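Local coordinates for protein lipase-specific foldase (Burkholderia glumae, PDB 2ES4) that assists the folding of its partner extracellular lipase as that enzyme passes through the periplasm, at residues G76-R81 / Q122-G127; R171-G174 / P179-G182; Q280-A285 / Q313-P318. All coordinates share one frame; numbering follows the deposited sequence.

Contact 1. Residues G76-R81 / Q122-G127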
ATOM      1  N   GLY B  76     -24.561 -30.133  -6.297  1.00 65.68           N
ATOM      2  CA  GLY B  76     -25.885 -30.242  -5.704  1.00 66.75           C
ATOM      3  C   GLY B  76     -26.718 -28.981  -5.845  1.00 67.15           C
ATOM      4  O   GLY B  76     -27.657 -28.777  -5.077  1.00 67.91           O
ATOM      5  N   GLY B  77     -26.359 -28.128  -6.808  1.00 67.34           N
ATOM      6  CA  GLY B  77     -27.065 -26.878  -7.041  1.00 67.05           C
ATOM      7  C   GLY B  77     -27.018 -25.954  -5.836  1.00 66.83           C
ATOM      8  O   GLY B  77     -27.746 -24.968  -5.775  1.00 67.37           O
ATOM      9  N   ARG B  78     -26.189 -26.307  -4.857  1.00 66.09           N
ATOM     10  CA  ARG B  78     -26.054 -25.525  -3.641  1.00 65.68           C
ATOM     11  C   ARG B  78     -24.748 -24.757  -3.639  1.00 64.43           C
ATOM     12  O   ARG B  78     -23.869 -25.019  -4.459  1.00 64.44           O
ATOM     13  CB  ARG B  78     -26.125 -26.438  -2.414  1.00 66.68           C
ATOM     14  CG  ARG B  78     -27.436 -27.200  -2.265  1.00 68.07           C
ATOM     15  CD  ARG B  78     -27.831 -27.373  -0.815  1.00 68.98           C
ATOM     16  NE  ARG B  78     -26.746 -27.915  -0.001  1.00 70.42           N
ATOM     17  CZ  ARG B  78     -26.768 -27.995   1.325  1.00 70.76           C
ATOM     18  NH1 ARG B  78     -27.823 -27.568   2.009  1.00 70.87           N
ATOM     19  NH2 ARG B  78     -25.731 -28.507   1.974  1.00 71.44           N
ATOM     20  N   LEU B  79     -24.625 -23.810  -2.711  1.00 63.22           N
ATOM     21  CA  LEU B  79     -23.417 -23.005  -2.592  1.00 61.73           C
ATOM     22  C   LEU B  79     -22.212 -23.849  -2.222  1.00 61.39           C
ATOM     23  O   LEU B  79     -22.262 -24.620  -1.258  1.00 61.35           O
ATOM     24  CB  LEU B  79     -23.587 -21.910  -1.544  1.00 61.14           C
ATOM     25  CG  LEU B  79     -24.531 -20.752  -1.835  1.00 60.45           C
ATOM     26  CD1 LEU B  79     -24.569 -19.873  -0.620  1.00 60.06           C
ATOM     27  CD2 LEU B  79     -24.048 -19.971  -3.048  1.00 59.48           C
ATOM     28  N   ALA B  80     -21.152 -23.738  -3.024  1.00 60.77           N
ATOM     29  CA  ALA B  80     -19.916 -24.469  -2.766  1.00 59.87           C
ATOM     30  C   ALA B  80     -19.319 -23.874  -1.503  1.00 59.20           C
ATOM     31  O   ALA B  80     -19.139 -22.658  -1.415  1.00 59.88           O
ATOM     32  CB  ALA B  80     -18.951 -24.319  -3.925  1.00 60.09           C
ATOM     33  N   ARG B  81     -19.080 -24.724  -0.507  1.00 58.22           N
ATOM     34  CA  ARG B  81     -18.520 -24.271   0.759  1.00 56.81           C
ATOM     35  C   ARG B  81     -17.054 -23.880   0.679  1.00 55.05           C
ATOM     36  O   ARG B  81     -16.176 -24.584   1.177  1.00 54.46           O
ATOM     37  CB  ARG B  81     -18.771 -25.294   1.868  1.00 58.30           C
ATOM     38  CG  ARG B  81     -20.234 -25.449   2.217  1.00 60.92           C
ATOM     39  CD  ARG B  81     -20.438 -26.286   3.448  1.00 63.67           C
ATOM     40  NE  ARG B  81     -21.818 -26.208   3.924  1.00 65.50           N
ATOM     41  CZ  ARG B  81     -22.265 -26.801   5.026  1.00 65.77           C
ATOM     42  NH1 ARG B  81     -21.444 -27.525   5.777  1.00 66.55           N
ATOM     43  NH2 ARG B  81     -23.530 -26.651   5.395  1.00 66.72           N
ATOM     44  N   GLN B 122     -30.034 -19.099  -3.732  1.00 48.03           N
ATOM     45  CA  GLN B 122     -30.415 -17.772  -3.244  1.00 47.13           C
ATOM     46  C   GLN B 122     -30.821 -17.801  -1.780  1.00 47.00           C
ATOM     47  O   GLN B 122     -30.321 -17.007  -0.984  1.00 46.25           O
ATOM     48  CB  GLN B 122     -31.551 -17.189  -4.082  1.00 47.31           C
ATOM     49  CG  GLN B 122     -32.164 -15.918  -3.510  1.00 47.98           C
ATOM     50  CD  GLN B 122     -33.173 -15.284  -4.423  1.00 49.59           C
ATOM     51  OE1 GLN B 122     -34.050 -15.954  -4.974  1.00 50.10           O
ATOM     52  NE2 GLN B 122     -33.065 -13.973  -4.585  1.00 49.60           N
ATOM     53  N   ALA B 123     -31.710 -18.733  -1.434  1.00 47.36           N
ATOM     54  CA  ALA B 123     -32.176 -18.884  -0.059  1.00 47.10           C
ATOM     55  C   ALA B 123     -31.006 -19.297   0.825  1.00 47.22           C
ATOM     56  O   ALA B 123     -30.858 -18.799   1.943  1.00 46.46           O
ATOM     57  CB  ALA B 123     -33.279 -19.919   0.017  1.00 47.72           C
ATOM     58  N   GLU B 124     -30.145 -20.157   0.279  1.00 47.94           N
ATOM     59  CA  GLU B 124     -28.962 -20.638   0.988  1.00 48.45           C
ATOM     60  C   GLU B 124     -28.019 -19.467   1.265  1.00 47.43           C
ATOM     61  O   GLU B 124     -27.537 -19.312   2.388  1.00 46.87           O
ATOM     62  CB  GLU B 124     -28.246 -21.696   0.158  1.00 50.36           C
ATOM     63  CG  GLU B 124     -27.355 -22.626   0.952  1.00 53.90           C
ATOM     64  CD  GLU B 124     -26.648 -23.626   0.075  1.00 56.12           C
ATOM     65  OE1 GLU B 124     -27.325 -24.237  -0.770  1.00 57.34           O
ATOM     66  OE2 GLU B 124     -25.421 -23.797   0.221  1.00 58.85           O
ATOM     67  N   ALA B 125     -27.825 -18.613   0.255  1.00 46.57           N
ATOM     68  CA  ALA B 125     -26.969 -17.431   0.371  1.00 44.99           C
ATOM     69  C   ALA B 125     -27.490 -16.463   1.409  1.00 44.06           C
ATOM     70  O   ALA B 125     -26.723 -15.969   2.236  1.00 43.00           O
ATOM     71  CB  ALA B 125     -26.822 -16.748  -0.966  1.00 44.27           C
ATOM     72  N   LEU B 126     -28.805 -16.242   1.400  1.00 44.48           N
ATOM     73  CA  LEU B 126     -29.444 -15.358   2.371  1.00 43.68           C
ATOM     74  C   LEU B 126     -29.288 -15.915   3.780  1.00 44.15           C
ATOM     75  O   LEU B 126     -29.191 -15.158   4.748  1.00 43.65           O
ATOM     76  CB  LEU B 126     -30.924 -15.172   2.049  1.00 43.62           C
ATOM     77  CG  LEU B 126     -31.259 -14.253   0.873  1.00 43.66           C
ATOM     78  CD1 LEU B 126     -32.742 -14.335   0.559  1.00 43.82           C
ATOM     79  CD2 LEU B 126     -30.858 -12.828   1.199  1.00 42.56           C
ATOM     80  N   GLY B 127     -29.211 -17.244   3.869  1.00 44.86           N
ATOM     81  CA  GLY B 127     -29.035 -17.917   5.144  1.00 45.37           C
ATOM     82  C   GLY B 127     -27.666 -17.627   5.728  1.00 45.51           C
ATOM     83  O   GLY B 127     -27.560 -17.231   6.889  1.00 45.82           O
TER

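Contact 2. Residues R171-G174 / P179-G182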
ATOM      1  N   ARG B 171     -19.762 -20.883  16.485  1.00 63.14           N
ATOM      2  CA  ARG B 171     -21.107 -20.722  17.036  1.00 62.52           C
ATOM      3  C   ARG B 171     -22.061 -20.003  16.085  1.00 62.03           C
ATOM      4  O   ARG B 171     -23.232 -20.370  15.975  1.00 61.90           O
ATOM      5  CB  ARG B 171     -21.039 -19.988  18.364  1.00 62.30           C
ATOM      6  N   THR B 172     -21.545 -18.995  15.386  1.00 61.17           N
ATOM      7  CA  THR B 172     -22.343 -18.206  14.453  1.00 59.73           C
ATOM      8  C   THR B 172     -22.370 -18.768  13.040  1.00 59.23           C
ATOM      9  O   THR B 172     -23.441 -18.994  12.484  1.00 59.01           O
ATOM     10  CB  THR B 172     -21.857 -16.757  14.403  1.00 59.68           C
ATOM     11  OG1 THR B 172     -20.466 -16.725  14.054  1.00 59.18           O
ATOM     12  CG2 THR B 172     -22.051 -16.077  15.755  1.00 59.39           C
ATOM     13  N   LEU B 173     -21.192 -18.995  12.467  1.00 57.81           N
ATOM     14  CA  LEU B 173     -21.087 -19.523  11.112  1.00 56.93           C
ATOM     15  C   LEU B 173     -21.171 -21.037  11.069  1.00 55.94           C
ATOM     16  O   LEU B 173     -21.619 -21.600  10.069  1.00 55.47           O
ATOM     17  CB  LEU B 173     -19.795 -19.041  10.458  1.00 56.98           C
ATOM     18  CG  LEU B 173     -19.664 -17.533  10.300  1.00 57.23           C
ATOM     19  CD1 LEU B 173     -18.295 -17.186   9.832  1.00 57.68           C
ATOM     20  CD2 LEU B 173     -20.703 -17.057   9.320  1.00 57.70           C
ATOM     21  N   GLY B 174     -20.740 -21.685  12.152  1.00 55.49           N
ATOM     22  CA  GLY B 174     -20.783 -23.139  12.236  1.00 54.52           C
ATOM     23  C   GLY B 174     -20.100 -23.862  11.099  1.00 54.21           C
ATOM     24  O   GLY B 174     -18.880 -23.795  10.951  1.00 53.89           O
ATOM     25  N   PRO B 179     -14.641 -22.602   5.853  1.00 49.79           N
ATOM     26  CA  PRO B 179     -14.367 -21.944   4.579  1.00 48.68           C
ATOM     27  C   PRO B 179     -14.174 -20.436   4.711  1.00 47.06           C
ATOM     28  O   PRO B 179     -13.416 -19.847   3.960  1.00 46.09           O
ATOM     29  CB  PRO B 179     -15.600 -22.300   3.761  1.00 49.17           C
ATOM     30  CG  PRO B 179     -16.648 -22.393   4.736  1.00 50.38           C
ATOM     31  CD  PRO B 179     -16.000 -23.171   5.816  1.00 49.80           C
ATOM     32  N   PHE B 180     -14.802 -19.845   5.722  1.00 45.91           N
ATOM     33  CA  PHE B 180     -14.703 -18.413   5.965  1.00 45.57           C
ATOM     34  C   PHE B 180     -13.371 -17.957   6.529  1.00 46.42           C
ATOM     35  O   PHE B 180     -12.732 -17.064   5.973  1.00 46.07           O
ATOM     36  CB  PHE B 180     -15.820 -17.949   6.901  1.00 43.32           C
ATOM     37  CG  PHE B 180     -17.059 -17.492   6.195  1.00 41.27           C
ATOM     38  CD1 PHE B 180     -17.648 -18.267   5.178  1.00 41.99           C
ATOM     39  CD2 PHE B 180     -17.652 -16.269   6.547  1.00 40.12           C
ATOM     40  CE1 PHE B 180     -18.815 -17.824   4.518  1.00 40.33           C
ATOM     41  CE2 PHE B 180     -18.815 -15.816   5.899  1.00 39.43           C
ATOM     42  CZ  PHE B 180     -19.397 -16.592   4.883  1.00 39.38           C
ATOM     43  N   PHE B 181     -12.948 -18.585   7.623  1.00 47.44           N
ATOM     44  CA  PHE B 181     -11.712 -18.206   8.294  1.00 48.93           C
ATOM     45  C   PHE B 181     -10.632 -19.265   8.354  1.00 49.72           C
ATOM     46  O   PHE B 181      -9.595 -19.038   8.971  1.00 49.58           O
ATOM     47  CB  PHE B 181     -12.022 -17.718   9.709  1.00 48.63           C
ATOM     48  CG  PHE B 181     -12.999 -16.597   9.751  1.00 49.97           C
ATOM     49  CD1 PHE B 181     -12.646 -15.321   9.279  1.00 49.78           C
ATOM     50  CD2 PHE B 181     -14.294 -16.809  10.235  1.00 50.00           C
ATOM     51  CE1 PHE B 181     -13.579 -14.264   9.287  1.00 50.54           C
ATOM     52  CE2 PHE B 181     -15.229 -15.764  10.247  1.00 50.06           C
ATOM     53  CZ  PHE B 181     -14.876 -14.489   9.771  1.00 50.42           C
ATOM     54  N   GLY B 182     -10.852 -20.398   7.688  1.00 50.62           N
ATOM     55  CA  GLY B 182      -9.876 -21.481   7.691  1.00 51.72           C
ATOM     56  C   GLY B 182      -8.467 -21.049   7.354  1.00 52.21           C
ATOM     57  O   GLY B 182      -7.593 -21.089   8.218  1.00 52.00           O
TER

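Contact 3. Residues Q280-A285 / Q313-P318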
ATOM      1  N   GLN B 280      22.684   7.926 -18.764  1.00 20.68           N
ATOM      2  CA  GLN B 280      23.816   8.384 -17.961  1.00 23.99           C
ATOM      3  C   GLN B 280      24.742   9.277 -18.770  1.00 23.28           C
ATOM      4  O   GLN B 280      25.156  10.325 -18.290  1.00 22.32           O
ATOM      5  CB  GLN B 280      24.594   7.208 -17.385  1.00 27.51           C
ATOM      6  CG  GLN B 280      23.847   6.447 -16.298  1.00 34.48           C
ATOM      7  CD  GLN B 280      24.550   5.163 -15.896  1.00 39.84           C
ATOM      8  OE1 GLN B 280      25.721   5.177 -15.508  1.00 43.89           O
ATOM      9  NE2 GLN B 280      23.835   4.043 -15.979  1.00 41.10           N
ATOM     10  N   THR B 281      24.989   8.902 -20.024  1.00 22.15           N
ATOM     11  CA  THR B 281      25.849   9.687 -20.907  1.00 22.59           C
ATOM     12  C   THR B 281      25.233  11.052 -21.214  1.00 22.58           C
ATOM     13  O   THR B 281      25.925  12.077 -21.157  1.00 20.72           O
ATOM     14  CB  THR B 281      26.134   8.937 -22.215  1.00 24.23           C
ATOM     15  OG1 THR B 281      26.870   7.745 -21.926  1.00 23.78           O
ATOM     16  CG2 THR B 281      26.938   9.798 -23.193  1.00 26.46           C
ATOM     17  N   ARG B 282      23.939  11.060 -21.528  1.00 19.82           N
ATOM     18  CA  ARG B 282      23.237  12.302 -21.834  1.00 20.13           C
ATOM     19  C   ARG B 282      23.129  13.210 -20.617  1.00 20.47           C
ATOM     20  O   ARG B 282      23.306  14.425 -20.735  1.00 20.17           O
ATOM     21  CB  ARG B 282      21.852  12.021 -22.411  1.00 19.61           C
ATOM     22  CG  ARG B 282      21.885  11.362 -23.791  1.00 20.27           C
ATOM     23  CD  ARG B 282      20.491  11.156 -24.383  1.00 18.80           C
ATOM     24  NE  ARG B 282      19.712  10.120 -23.697  1.00 20.18           N
ATOM     25  CZ  ARG B 282      18.673  10.352 -22.894  1.00 20.62           C
ATOM     26  NH1 ARG B 282      18.273  11.598 -22.648  1.00 17.78           N
ATOM     27  NH2 ARG B 282      18.019   9.334 -22.349  1.00 19.74           N
ATOM     28  N   TYR B 283      22.891  12.620 -19.443  1.00 18.45           N
ATOM     29  CA  TYR B 283      22.793  13.402 -18.220  1.00 19.24           C
ATOM     30  C   TYR B 283      24.149  14.020 -17.871  1.00 20.16           C
ATOM     31  O   TYR B 283      24.213  15.179 -17.452  1.00 19.90           O
ATOM     32  CB  TYR B 283      22.272  12.563 -17.047  1.00 19.36           C
ATOM     33  CG  TYR B 283      22.184  13.366 -15.769  1.00 18.40           C
ATOM     34  CD1 TYR B 283      21.199  14.364 -15.611  1.00 19.18           C
ATOM     35  CD2 TYR B 283      23.152  13.211 -14.754  1.00 20.53           C
ATOM     36  CE1 TYR B 283      21.185  15.195 -14.473  1.00 19.04           C
ATOM     37  CE2 TYR B 283      23.145  14.036 -13.618  1.00 20.59           C
ATOM     38  CZ  TYR B 283      22.165  15.023 -13.488  1.00 21.27           C
ATOM     39  OH  TYR B 283      22.166  15.820 -12.372  1.00 19.17           O
ATOM     40  N   GLN B 284      25.219  13.244 -18.039  1.00 20.97           N
ATOM     41  CA  GLN B 284      26.569  13.727 -17.749  1.00 23.77           C
ATOM     42  C   GLN B 284      26.989  14.870 -18.674  1.00 23.02           C
ATOM     43  O   GLN B 284      27.673  15.800 -18.236  1.00 23.84           O
ATOM     44  CB  GLN B 284      27.586  12.593 -17.814  1.00 22.97           C
ATOM     45  CG  GLN B 284      27.449  11.575 -16.690  1.00 29.51           C
ATOM     46  N   ALA B 285      26.554  14.818 -19.935  1.00 22.43           N
ATOM     47  CA  ALA B 285      26.869  15.873 -20.910  1.00 22.86           C
ATOM     48  C   ALA B 285      26.105  17.131 -20.523  1.00 23.07           C
ATOM     49  O   ALA B 285      26.654  18.235 -20.534  1.00 21.85           O
ATOM     50  CB  ALA B 285      26.496  15.442 -22.313  1.00 24.36           C
ATOM     51  N   GLN B 313      15.299  22.194 -22.825  1.00 25.69           N
ATOM     52  CA  GLN B 313      15.774  22.117 -24.203  1.00 26.03           C
ATOM     53  C   GLN B 313      16.569  20.850 -24.480  1.00 24.48           C
ATOM     54  O   GLN B 313      16.562  20.338 -25.601  1.00 23.53           O
ATOM     55  CB  GLN B 313      16.629  23.337 -24.542  1.00 28.84           C
ATOM     56  CG  GLN B 313      15.920  24.665 -24.345  1.00 34.68           C
ATOM     57  CD  GLN B 313      16.836  25.853 -24.545  1.00 38.43           C
ATOM     58  OE1 GLN B 313      17.925  25.925 -23.970  1.00 42.00           O
ATOM     59  NE2 GLN B 313      16.395  26.802 -25.359  1.00 42.65           N
ATOM     60  N   THR B 314      17.231  20.338 -23.446  1.00 21.79           N
ATOM     61  CA  THR B 314      18.066  19.143 -23.554  1.00 21.06           C
ATOM     62  C   THR B 314      17.298  17.821 -23.462  1.00 20.72           C
ATOM     63  O   THR B 314      17.628  16.854 -24.158  1.00 20.32           O
ATOM     64  CB  THR B 314      19.172  19.162 -22.464  1.00 21.94           C
ATOM     65  OG1 THR B 314      19.919  20.382 -22.565  1.00 21.95           O
ATOM     66  CG2 THR B 314      20.127  17.988 -22.617  1.00 21.76           C
ATOM     67  N   PHE B 315      16.317  17.771 -22.568  1.00 19.01           N
ATOM     68  CA  PHE B 315      15.531  16.566 -22.345  1.00 19.11           C
ATOM     69  C   PHE B 315      14.103  16.814 -22.782  1.00 19.13           C
ATOM     70  O   PHE B 315      13.312  17.415 -22.048  1.00 19.41           O
ATOM     71  CB  PHE B 315      15.579  16.198 -20.864  1.00 19.10           C
ATOM     72  CG  PHE B 315      16.960  15.975 -20.341  1.00 21.04           C
ATOM     73  CD1 PHE B 315      17.659  14.795 -20.651  1.00 20.25           C
ATOM     74  CD2 PHE B 315      17.585  16.953 -19.553  1.00 21.23           C
ATOM     75  CE1 PHE B 315      18.974  14.589 -20.181  1.00 21.34           C
ATOM     76  CE2 PHE B 315      18.891  16.759 -19.079  1.00 19.87           C
ATOM     77  CZ  PHE B 315      19.588  15.579 -19.392  1.00 20.99           C
ATOM     78  N   THR B 316      13.781  16.364 -23.991  1.00 17.30           N
ATOM     79  CA  THR B 316      12.453  16.573 -24.544  1.00 19.44           C
ATOM     80  C   THR B 316      11.544  15.354 -24.584  1.00 21.15           C
ATOM     81  O   THR B 316      10.366  15.466 -24.935  1.00 21.74           O
ATOM     82  CB  THR B 316      12.529  17.243 -25.910  1.00 18.75           C
ATOM     83  OG1 THR B 316      13.338  16.462 -26.792  1.00 19.30           O
ATOM     84  CG2 THR B 316      13.131  18.650 -25.780  1.00 20.73           C
ATOM     85  N   ALA B 317      12.092  14.184 -24.249  1.00 19.06           N
ATOM     86  CA  ALA B 317      11.279  12.966 -24.163  1.00 21.27           C
ATOM     87  C   ALA B 317      10.449  13.222 -22.902  1.00 23.07           C
ATOM     88  O   ALA B 317      11.001  13.686 -21.894  1.00 21.86           O
ATOM     89  CB  ALA B 317      12.154  11.739 -23.967  1.00 19.92           C
ATOM     90  N   PRO B 318       9.120  12.992 -22.953  1.00 22.59           N
ATOM     91  CA  PRO B 318       8.276  13.229 -21.773  1.00 22.52           C
ATOM     92  C   PRO B 318       8.791  12.606 -20.473  1.00 21.53           C
ATOM     93  O   PRO B 318       9.174  11.434 -20.440  1.00 20.56           O
ATOM     94  CB  PRO B 318       6.944  12.631 -22.192  1.00 23.37           C
ATOM     95  CG  PRO B 318       6.917  12.908 -23.669  1.00 22.58           C
ATOM     96  CD  PRO B 318       8.300  12.516 -24.087  1.00 24.17           C
TER

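Contact 1. Residues G76-R81 / Q122-G127
Glu124 reaches out from helix 120-137 and sets its carboxylate against the backbone N of Leu79 and the side chain of Arg78, so the contact ties an irregular loop to the flank of a helix in the helical, strand-free N-terminal part of the foldase. The segment 76-81 has no helical or strand geometry and precedes helix 84-90; the nearest CA atoms, of Leu79 and Glu124, are 7.0 Å apart.

The glutamate gets there as an extended chain, with CG anti to the backbone N (chi1 -158°) and CD carried straight on beyond it. Both of its oxygens face the amide of Leu79, but neither bond is strong: from N of Leu79 to OE2 the distance is 3.0 Å with a bent N-H...O angle of 129°, whereas the straighter approach to OE1 spans 3.4 Å. The amide is therefore shared by the two oxygens in a weak, forked arrangement.

Leu79 is buried, and its side chain runs past that of Glu124 in the opposite direction. CB of Leu79 lies near OE2 of Glu124, while the methyl CD1 of Leu79 reaches the helix, 3.6 Å from CA and 3.9 Å from CB of Ala125. Trp176 also touches Leu79, and Ile112 packs on Ala125, so this apolar patch lies between the loop holding Trp176, helix 101-116 and helix 120-137.

Arg78, on the exposed side, crosses the glutamate at about a right angle. The carboxylate carbon sits over one face of its guanidinium, the two planes being 47° apart. Their salt bridge is long and purely electrostatic: NE of Arg78 is 3.8 Å from OE1 of Glu124, and that oxygen lies well out of the guanidinium plane, with no N-H directed at it.

Contact 2. Residues R171-G174 / P179-G182
Leu173 presents one methyl group, CD1, to two phenylalanine rings at once. CD1 of Leu173 lies 3.5 Å from CD2 of Phe180 and 3.4 Å from CE2 of Phe181, and it meets both rings obliquely. The leucine crosses each phenylalanine side chain at about a right angle, so the branched end of one residue is set against two consecutive aromatic groups. Its CG is anti to the carbonyl carbon (chi1 -61°), which directs the isobutyl group across to the neighbouring segment. The second methyl has a looser part: CD2 of Leu173 approaches CE2 of Phe180 at 4.1 Å.

The arrangement is a short helix-loop-helix connection: helix 155-172 gives way to helix 177-198 after a few residues, and Gly174, with a positive phi of 54°, is the first to leave helical geometry. No hydrogen bond joins the two segments, and the three residues that touch are all buried, so apolar packing carries the contact.

The Phe181 ring also packs on its neighbour: CB of Phe180 stands 3.8 Å above one face of the Phe181 ring, offset toward its rim. Beyond the segments, Phe181 stacks with Tyr135 and Phe180 meets Tyr132 edge-to-face, both tyrosines lying on helix 120-137. Helix 84-90 adds Val85 beside Phe180 and Arg86 beside Phe181, and the backbone O of Phe180 accepts a hydrogen bond from NH1 of Arg86.

Contact 3. Residues Q280-A285 / Q313-P318
Arg282 and Tyr283 of helix 263-294 receive the ring of Phe315 just past the end of helix 300-314, where the backbone departs from its helical course at Phe315. The contact thus joins two successive helices of the C-terminal helical part at the point where the chain turns toward helix 320-328.

Arg282 comes first. Its chain is bent at chi3 (-70°), and NH1 of Arg282 lies 3.8 Å from CD1 of Phe315. That nitrogen sits at the rim of the ring, near its plane, so this is an edge contact; the guanidinium and ring planes are 66° apart. The charged end has its strongest partner elsewhere, in a salt bridge from NH1 to OE1 of Glu320.

Tyr283 follows, and both its backbone and its ring meet the tip of the phenylalanine: CA of Tyr283 lies 4.0 Å from CZ of Phe315, and CD1 of Tyr283 is 4.3 Å from that atom. Its hydroxyl is hydrogen-bonded to Asp328. Phe315 is further enclosed by Tyr286, edge-to-face, and by Trp279. Over the centre of the Phe315 ring, the CG2 methyl of the preceding Thr314 sits 3.9 Å above the plane.

In the fold
Contacts 1, 2 and 3 come in that order along the chain, without overlap. Contacts 1 and 2 are neighbours, with centres 15 Å apart; they touch where O of Arg81 packs on CB of Pro179 at 3.5 Å, and helix 120-137, which carries one side of contact 1, also lends tyrosines to contact 2. Contact 3 lies on the opposite side of the chain's centre, its own centre about 62 Å from that of contact 1 and 59 Å from that of contact 2. These distances place the contacts in two separate helical regions of a strand-free chain, consistent with an extended chaperone reaching around its lipase.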